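Local coordinates for protein alcohol dehydrogenase IV (PDB 3IV7) that probably acts as an oxidoreductase of the iron-containing alcohol dehydrogenase family, with likely maleylacetate reductase and NAD-dependent alcohol dehydrogenase activity, at residues 107-112 with 129-134; 160-165 with 217-222; 320-325 with 340-345. One frame throughout, in Å; residues are numbered along the deposited sequence.

Interaction 1. Residues 107-112 with 129-134; sequences IAMTTA and NVWGLT
The end of M109, a selenomethionine, lies over the indole of W131 and touches L133 beside it, and these three residues make the whole contact. Two aromatic interactions run together. The first is a CH-pi contact: CE of M109 sits 3.6 Å from the centroid of the six-membered ring of W131, only 15° off the ring normal, so the methyl group rests almost squarely on the face. The second is a Met-aromatic contact: SE of M109 lies 4.1 Å from the centroid of the five-membered ring of W131, approaching obliquely. The bend at chi3 of M109 (68°) folds CE back from SE and lets the two atoms serve different rings of one indole. The two side chains cross at about a right angle.

The remaining contact is purely apolar. CD1 of L133 reaches CE of M109 at 3.8 Å and SE of M109 at 4.0 Å. W131 and L133, two apart on the strand, thus both meet the same selenium-methyl end.

The site lies near the surface, where the last turn of helix 98-111 meets strand 130-135 of the hairpin formed with strand 138-143. K105, from the same helix, adds a polar tie through its NZ to the carbonyl of V130. M109 also packs against R81 of helix 74-86 and against V147.

Interaction 2. Residues 160-165 with 217-222; sequences MSLPVE and EGRDEA
NH2 of R219 donates to the backbone O of L162 at 2.9 Å, the one hydrogen bond between the two segments. It is moderately bent, with an N-H...O angle of 146°. The nitrogen lies in the carbonyl plane of L162, while the oxygen sits at the edge of the guanidinium, tilted 21° out of its plane.

The rest of the arginine is held from several directions. Its NE gives a hydrogen bond to the carbonyl of P213, and its NH1 is bonded to the hydroxyls of both S167 and Y122. With these partners and L162 all holding one flat group, its rotation about the end of the side chain is fixed. A single bend at chi2 (-69°), followed by an extended run to CZ, carries the guanidinium from helix 216-236 across to the loop.

The apolar part of the same side chain has its own neighbour. M160, a selenomethionine, sets out away from the helix, but its chain bends back until CE is 3.6 Å from CG of R219 and 3.8 Å from CB of R219. The two side chains slide past each other in opposite directions, so the methyl lies alongside the aliphatic stem rather than at the charged end. CB of L162 adds a looser touch, 3.9 Å from NH1 of R219.

L162 precedes P163, the N-cap residue of helix 164-181, and S167 in the first turn of that helix also bonds the carbonyl of P163. R219 therefore ties the helix start to helix 216-236. The partners named here are neutral oxygens, so the buried positive charge is probably solvated by carbonyl and hydroxyl dipoles.

Interaction 3. Residues 320-325 with 340-345; sequences EAVDVT and ENLSRL
Helix segments 320-325 and 340-345 approach with their axes 9.6 Å apart and their directions at 127° to each other, a steeply inclined, partly antiparallel helix-helix pair in which the CA atoms of V322 and S343 are the nearest pair. It belongs to the all-helical C-terminal part of the iron-containing alcohol dehydrogenase fold.

V322 points into the interface and meets both L342 and S343 with one branch. CG2, the methyl anti to the carbonyl carbon, comes within 4.0 Å of CG of L342. A turn further on, T325 turns its own methyl inward: CG2 of T325 is 4.1 Å from CD2 of L342, and the two side chains cross at about a right angle. L342, with CG anti to its backbone N (chi1 -171°), thus reaches V322 with its branch point and T325 with one tip, while I244 of helix 240-250 packs against it too. The hydroxyl of T325 is hydrogen-bonded with that of T247 on the same helix 240-250. D323, exposed, forms a salt bridge to R339 of the partner helix. The serine keeps its polar end within its own helix: OG of S343 bonds the carbonyl of R339, yet still lies 3.5 Å from CG2 of V322.

Overall arrangement
From the N terminus, the chain first lays down most of the parallel sheet and its flanking helices, and interaction 1 closes a short loop there: the chain leaves helix 98-111, runs through strand 115-119 and returns in the hairpin. Interaction 2 closes a longer loop, taking in most of helix 164-181 and all of helix 189-211 before helix 216-236 comes back to the entry of the helical region. Interaction 3 joins two helices near the C terminus across a mostly irregular link. The three follow in series, and none nests in or crosses another. Interactions 1 and 2 lie on opposite sides of the chain's centre, their centres about 28 Å apart; interaction 3 is about 34 Å from interaction 2, centre to centre.

Interaction 1. Residues 107-112 with 129-134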
loop_
_atom_site.group_PDB
_atom_site.type_symbol
_atom_site.label_atom_id
_atom_site.label_comp_id
_atom_site.label_asym_id
_atom_site.label_seq_id
_atom_site.Cartn_x
_atom_site.Cartn_y
_atom_site.Cartn_z
ATOM N N ILE A 107 17.149 -1.421 -19.243
ATOM C CA ILE A 107 17.518 -2.810 -19.580
ATOM C C ILE A 107 16.329 -3.745 -19.433
ATOM O O ILE A 107 16.091 -4.587 -20.287
ATOM C CB ILE A 107 18.672 -3.350 -18.706
ATOM C CG1 ILE A 107 19.937 -2.515 -18.899
ATOM C CG2 ILE A 107 18.988 -4.830 -19.112
ATOM C CD1 ILE A 107 21.065 -2.819 -17.859
ATOM N N ALA A 108 15.582 -3.599 -18.334
ATOM C CA ALA A 108 14.397 -4.433 -18.100
ATOM C C ALA A 108 13.309 -4.241 -19.175
ATOM O O ALA A 108 12.543 -5.155 -19.459
ATOM C CB ALA A 108 13.835 -4.149 -16.730
HETATM N N MSE A 109 13.242 -3.056 -19.769
HETATM C CA MSE A 109 12.228 -2.782 -20.805
HETATM C C MSE A 109 12.268 -3.784 -21.920
HETATM O O MSE A 109 11.221 -4.175 -22.443
HETATM C CB MSE A 109 12.421 -1.397 -21.406
HETATM C CG MSE A 109 12.129 -0.261 -20.473
HETATM SE SE MSE A 109 12.653 1.464 -21.278
HETATM C CE MSE A 109 11.340 1.546 -22.665
ATOM N N THR A 110 13.475 -4.154 -22.345
ATOM C CA THR A 110 13.637 -5.061 -23.472
ATOM C C THR A 110 13.948 -6.518 -23.096
ATOM O O THR A 110 13.665 -7.402 -23.865
ATOM C CB THR A 110 14.707 -4.572 -24.410
ATOM O OG1 THR A 110 15.956 -4.487 -23.711
ATOM C CG2 THR A 110 14.338 -3.179 -24.948
ATOM N N THR A 111 14.558 -6.739 -21.937
ATOM C CA THR A 111 14.986 -8.082 -21.517
ATOM C C THR A 111 14.025 -8.745 -20.532
ATOM O O THR A 111 14.087 -9.947 -20.326
ATOM C CB THR A 111 16.353 -8.013 -20.803
ATOM O OG1 THR A 111 16.223 -7.243 -19.609
ATOM C CG2 THR A 111 17.421 -7.387 -21.710
ATOM N N ALA A 112 13.166 -7.949 -19.892
ATOM C CA ALA A 112 12.275 -8.461 -18.867
ATOM C C ALA A 112 13.034 -8.966 -17.623
ATOM O O ALA A 112 12.448 -9.615 -16.786
ATOM C CB ALA A 112 11.337 -9.629 -19.457
ATOM N N ASN A 129 6.965 2.512 -11.879
ATOM C CA ASN A 129 6.999 1.760 -13.099
ATOM C C ASN A 129 7.177 2.697 -14.270
ATOM O O ASN A 129 6.750 2.401 -15.363
ATOM C CB ASN A 129 5.715 0.965 -13.261
ATOM C CG ASN A 129 4.461 1.829 -13.144
ATOM O OD1 ASN A 129 4.534 3.047 -12.942
ATOM N ND2 ASN A 129 3.313 1.177 -13.157
ATOM N N VAL A 130 7.819 3.834 -14.008
ATOM C CA VAL A 130 8.071 4.867 -15.008
ATOM C C VAL A 130 9.505 4.758 -15.483
ATOM O O VAL A 130 10.458 4.668 -14.657
ATOM C CB VAL A 130 7.841 6.290 -14.412
ATOM C CG1 VAL A 130 8.284 7.412 -15.423
ATOM C CG2 VAL A 130 6.363 6.457 -14.005
ATOM N N TRP A 131 9.664 4.743 -16.800
ATOM C CA TRP A 131 10.977 4.728 -17.446
ATOM C C TRP A 131 11.193 6.018 -18.203
ATOM O O TRP A 131 10.253 6.700 -18.521
ATOM C CB TRP A 131 11.083 3.545 -18.424
ATOM C CG TRP A 131 10.046 3.510 -19.486
ATOM C CD1 TRP A 131 8.885 2.801 -19.460
ATOM C CD2 TRP A 131 10.067 4.195 -20.734
ATOM N NE1 TRP A 131 8.183 2.995 -20.611
ATOM C CE2 TRP A 131 8.883 3.844 -21.420
ATOM C CE3 TRP A 131 10.960 5.094 -21.339
ATOM C CZ2 TRP A 131 8.567 4.351 -22.688
ATOM C CZ3 TRP A 131 10.677 5.569 -22.605
ATOM C CH2 TRP A 131 9.467 5.222 -23.263
ATOM N N GLY A 132 12.451 6.324 -18.485
ATOM C CA GLY A 132 12.809 7.464 -19.270
ATOM C C GLY A 132 13.943 7.150 -20.212
ATOM O O GLY A 132 14.848 6.349 -19.898
ATOM N N LEU A 133 13.870 7.739 -21.391
ATOM C CA LEU A 133 14.896 7.603 -22.389
ATOM C C LEU A 133 15.073 8.903 -23.129
ATOM O O LEU A 133 14.096 9.623 -23.362
ATOM C CB LEU A 133 14.503 6.526 -23.398
ATOM C CG LEU A 133 14.477 5.085 -22.897
ATOM C CD1 LEU A 133 13.825 4.190 -23.938
ATOM C CD2 LEU A 133 15.924 4.603 -22.560
ATOM N N THR A 134 16.301 9.154 -23.594
ATOM C CA THR A 134 16.577 10.276 -24.445
ATOM C C THR A 134 17.078 9.821 -25.797
ATOM O O THR A 134 18.112 9.154 -25.906
ATOM C CB THR A 134 17.581 11.252 -23.807
ATOM O OG1 THR A 134 17.052 11.704 -22.549
ATOM C CG2 THR A 134 17.788 12.451 -24.714
#

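Interaction 2. Residues 160-165 with 217-222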
loop_
_atom_site.group_PDB
_atom_site.type_symbol
_atom_site.label_atom_id
_atom_site.label_comp_id
_atom_site.label_asym_id
_atom_site.label_seq_id
_atom_site.Cartn_x
_atom_site.Cartn_y
_atom_site.Cartn_z
HETATM N N MSE A 160 24.815 8.049 4.211
HETATM C CA MSE A 160 25.537 8.852 5.158
HETATM C C MSE A 160 26.427 9.874 4.472
HETATM O O MSE A 160 26.606 10.970 4.975
HETATM C CB MSE A 160 26.360 7.982 6.111
HETATM C CG MSE A 160 25.494 7.058 6.995
HETATM SE SE MSE A 160 24.694 7.986 8.457
HETATM C CE MSE A 160 22.948 7.200 8.443
ATOM N N SER A 161 26.967 9.525 3.323
ATOM C CA SER A 161 27.846 10.431 2.597
ATOM C C SER A 161 27.104 11.339 1.609
ATOM O O SER A 161 27.727 12.102 0.928
ATOM C CB SER A 161 28.905 9.641 1.851
ATOM O OG SER A 161 28.275 8.826 0.904
ATOM N N LEU A 162 25.782 11.213 1.496
ATOM C CA LEU A 162 25.034 12.095 0.584
ATOM C C LEU A 162 25.112 13.534 1.109
ATOM O O LEU A 162 24.717 13.794 2.251
ATOM C CB LEU A 162 23.591 11.674 0.497
ATOM C CG LEU A 162 22.801 12.267 -0.657
ATOM C CD1 LEU A 162 23.458 11.879 -1.990
ATOM C CD2 LEU A 162 21.402 11.735 -0.565
ATOM N N PRO A 163 25.652 14.472 0.300
ATOM C CA PRO A 163 25.798 15.819 0.830
ATOM C C PRO A 163 24.469 16.420 1.279
ATOM O O PRO A 163 23.433 16.090 0.732
ATOM C CB PRO A 163 26.394 16.596 -0.358
ATOM C CG PRO A 163 27.152 15.580 -1.113
ATOM C CD PRO A 163 26.292 14.332 -1.022
ATOM N N VAL A 164 24.515 17.307 2.243
ATOM C CA VAL A 164 23.291 17.904 2.802
ATOM C C VAL A 164 22.449 18.622 1.732
ATOM O O VAL A 164 21.248 18.409 1.634
ATOM C CB VAL A 164 23.597 18.882 3.940
ATOM C CG1 VAL A 164 22.325 19.537 4.416
ATOM C CG2 VAL A 164 24.314 18.156 5.108
ATOM N N GLU A 165 23.083 19.431 0.909
ATOM C CA GLU A 165 22.337 20.151 -0.143
ATOM C C GLU A 165 21.598 19.206 -1.082
ATOM O O GLU A 165 20.396 19.360 -1.302
ATOM C CB GLU A 165 23.270 21.101 -0.916
ATOM C CG GLU A 165 23.719 22.242 -0.061
ATOM C CD GLU A 165 24.531 23.302 -0.821
ATOM O OE1 GLU A 165 24.914 23.060 -1.990
ATOM O OE2 GLU A 165 24.760 24.386 -0.237
ATOM N N GLU A 217 18.339 8.134 12.602
ATOM C CA GLU A 217 16.892 8.372 12.679
ATOM C C GLU A 217 16.409 9.197 11.474
ATOM O O GLU A 217 15.487 8.794 10.759
ATOM C CB GLU A 217 16.531 9.079 13.980
ATOM C CG GLU A 217 15.016 9.221 14.187
ATOM C CD GLU A 217 14.685 9.903 15.503
ATOM O OE1 GLU A 217 15.491 9.827 16.411
ATOM O OE2 GLU A 217 13.625 10.526 15.604
ATOM N N GLY A 218 17.083 10.308 11.201
ATOM C CA GLY A 218 16.682 11.186 10.089
ATOM C C GLY A 218 16.868 10.563 8.733
ATOM O O GLY A 218 15.986 10.672 7.842
ATOM N N ARG A 219 18.002 9.898 8.543
ATOM C CA ARG A 219 18.263 9.232 7.285
ATOM C C ARG A 219 17.263 8.102 6.995
ATOM O O ARG A 219 16.895 7.861 5.820
ATOM C CB ARG A 219 19.677 8.715 7.243
ATOM C CG ARG A 219 20.763 9.828 7.195
ATOM C CD ARG A 219 20.754 10.540 5.920
ATOM N NE ARG A 219 21.907 11.405 5.758
ATOM C CZ ARG A 219 22.152 12.141 4.677
ATOM N NH1 ARG A 219 21.297 12.147 3.631
ATOM N NH2 ARG A 219 23.248 12.912 4.643
ATOM N N ASP A 220 16.846 7.398 8.030
ATOM C CA ASP A 220 15.861 6.320 7.854
ATOM C C ASP A 220 14.517 6.926 7.501
ATOM O O ASP A 220 13.870 6.486 6.564
ATOM C CB ASP A 220 15.725 5.458 9.122
ATOM C CG ASP A 220 16.872 4.457 9.292
ATOM O OD1 ASP A 220 17.472 4.056 8.275
ATOM O OD2 ASP A 220 17.085 4.009 10.433
ATOM N N GLU A 221 14.131 7.989 8.216
ATOM C CA GLU A 221 12.853 8.661 7.940
ATOM C C GLU A 221 12.770 9.172 6.516
ATOM O O GLU A 221 11.745 9.008 5.856
ATOM C CB GLU A 221 12.606 9.799 8.945
ATOM C CG GLU A 221 12.027 9.298 10.228
ATOM C CD GLU A 221 12.016 10.301 11.352
ATOM O OE1 GLU A 221 12.719 11.345 11.285
ATOM O OE2 GLU A 221 11.334 10.003 12.351
ATOM N N ALA A 222 13.839 9.807 6.045
ATOM C CA ALA A 222 13.863 10.344 4.701
ATOM C C ALA A 222 13.719 9.233 3.663
ATOM O O ALA A 222 12.994 9.378 2.681
ATOM C CB ALA A 222 15.187 11.152 4.455
#

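Interaction 3. Residues 320-325 with 340-345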
loop_
_atom_site.group_PDB
_atom_site.type_symbol
_atom_site.label_atom_id
_atom_site.label_comp_id
_atom_site.label_asym_id
_atom_site.label_seq_id
_atom_site.Cartn_x
_atom_site.Cartn_y
_atom_site.Cartn_z
ATOM N N GLU A 320 8.200 29.416 -23.743
ATOM C CA GLU A 320 8.395 28.094 -24.299
ATOM C C GLU A 320 8.019 27.002 -23.272
ATOM O O GLU A 320 7.333 26.014 -23.618
ATOM C CB GLU A 320 9.841 27.918 -24.734
ATOM C CG GLU A 320 10.161 26.533 -25.346
ATOM C CD GLU A 320 11.634 26.396 -25.742
ATOM O OE1 GLU A 320 12.398 27.383 -25.563
ATOM O OE2 GLU A 320 12.028 25.303 -26.220
ATOM N N ALA A 321 8.484 27.158 -22.028
ATOM C CA ALA A 321 8.170 26.201 -21.015
ATOM C C ALA A 321 6.669 26.035 -20.960
ATOM O O ALA A 321 6.166 24.923 -20.835
ATOM C CB ALA A 321 8.718 26.650 -19.631
ATOM N N VAL A 322 5.975 27.161 -20.969
ATOM C CA VAL A 322 4.523 27.185 -20.924
ATOM C C VAL A 322 3.913 26.527 -22.151
ATOM O O VAL A 322 3.005 25.698 -22.029
ATOM C CB VAL A 322 4.019 28.592 -20.804
ATOM C CG1 VAL A 322 2.563 28.645 -21.086
ATOM C CG2 VAL A 322 4.363 29.138 -19.391
ATOM N N ASP A 323 4.430 26.864 -23.327
ATOM C CA ASP A 323 4.012 26.190 -24.575
ATOM C C ASP A 323 4.007 24.685 -24.481
ATOM O O ASP A 323 3.040 24.056 -24.858
ATOM C CB ASP A 323 4.925 26.549 -25.718
ATOM C CG ASP A 323 4.327 27.467 -26.611
ATOM O OD1 ASP A 323 3.328 27.076 -27.268
ATOM O OD2 ASP A 323 4.817 28.596 -26.676
ATOM N N VAL A 324 5.133 24.135 -24.031
ATOM C CA VAL A 324 5.348 22.710 -23.943
ATOM C C VAL A 324 4.539 22.006 -22.857
ATOM O O VAL A 324 4.221 20.817 -22.975
ATOM C CB VAL A 324 6.827 22.436 -23.656
ATOM C CG1 VAL A 324 7.037 20.968 -23.293
ATOM C CG2 VAL A 324 7.671 22.847 -24.861
ATOM N N THR A 325 4.224 22.729 -21.801
ATOM C CA THR A 325 3.603 22.146 -20.630
ATOM C C THR A 325 2.090 22.285 -20.559
ATOM O O THR A 325 1.409 21.420 -20.000
ATOM C CB THR A 325 4.166 22.788 -19.369
ATOM O OG1 THR A 325 5.568 22.565 -19.326
ATOM C CG2 THR A 325 3.501 22.184 -18.111
ATOM N N GLU A 340 -1.381 32.503 -19.107
ATOM C CA GLU A 340 -0.980 33.615 -18.223
ATOM C C GLU A 340 -0.607 33.144 -16.806
ATOM O O GLU A 340 0.437 33.535 -16.284
ATOM C CB GLU A 340 -2.072 34.698 -18.107
ATOM C CG GLU A 340 -2.446 35.395 -19.401
ATOM C CD GLU A 340 -3.382 34.575 -20.270
ATOM O OE1 GLU A 340 -3.681 33.410 -19.908
ATOM O OE2 GLU A 340 -3.816 35.088 -21.310
ATOM N N ASN A 341 -1.438 32.307 -16.178
ATOM C CA ASN A 341 -1.161 31.964 -14.800
ATOM C C ASN A 341 -0.022 30.962 -14.634
ATOM O O ASN A 341 0.679 31.007 -13.632
ATOM C CB ASN A 341 -2.433 31.633 -13.964
ATOM C CG ASN A 341 -3.120 30.340 -14.372
ATOM O OD1 ASN A 341 -2.537 29.467 -14.990
ATOM N ND2 ASN A 341 -4.404 30.225 -14.004
ATOM N N LEU A 342 0.202 30.109 -15.637
ATOM C CA LEU A 342 1.366 29.242 -15.631
ATOM C C LEU A 342 2.627 30.091 -15.847
ATOM O O LEU A 342 3.651 29.834 -15.240
ATOM C CB LEU A 342 1.260 28.146 -16.690
ATOM C CG LEU A 342 2.306 27.036 -16.672
ATOM C CD1 LEU A 342 2.408 26.309 -15.287
ATOM C CD2 LEU A 342 1.997 26.009 -17.789
ATOM N N SER A 343 2.542 31.097 -16.713
ATOM C CA SER A 343 3.659 32.039 -16.880
ATOM C C SER A 343 3.955 32.746 -15.555
ATOM O O SER A 343 5.098 32.900 -15.190
ATOM C CB SER A 343 3.368 33.070 -17.973
ATOM O OG SER A 343 3.348 32.452 -19.240
ATOM N N ARG A 344 2.912 33.146 -14.828
ATOM C CA ARG A 344 3.099 33.838 -13.526
ATOM C C ARG A 344 3.718 32.896 -12.500
ATOM O O ARG A 344 4.555 33.300 -11.698
ATOM C CB ARG A 344 1.772 34.389 -12.991
ATOM C CG ARG A 344 1.894 35.188 -11.657
ATOM C CD ARG A 344 2.512 36.530 -11.889
ATOM N NE ARG A 344 2.821 37.239 -10.649
ATOM C CZ ARG A 344 3.925 37.061 -9.934
ATOM N NH1 ARG A 344 4.820 36.137 -10.286
ATOM N NH2 ARG A 344 4.115 37.779 -8.835
ATOM N N LEU A 345 3.293 31.649 -12.522
ATOM C CA LEU A 345 3.839 30.651 -11.630
ATOM C C LEU A 345 5.342 30.504 -11.872
ATOM O O LEU A 345 6.133 30.539 -10.926
ATOM C CB LEU A 345 3.132 29.315 -11.822
ATOM C CG LEU A 345 3.568 28.181 -10.916
ATOM C CD1 LEU A 345 2.434 27.108 -10.796
ATOM C CD2 LEU A 345 4.882 27.551 -11.391
#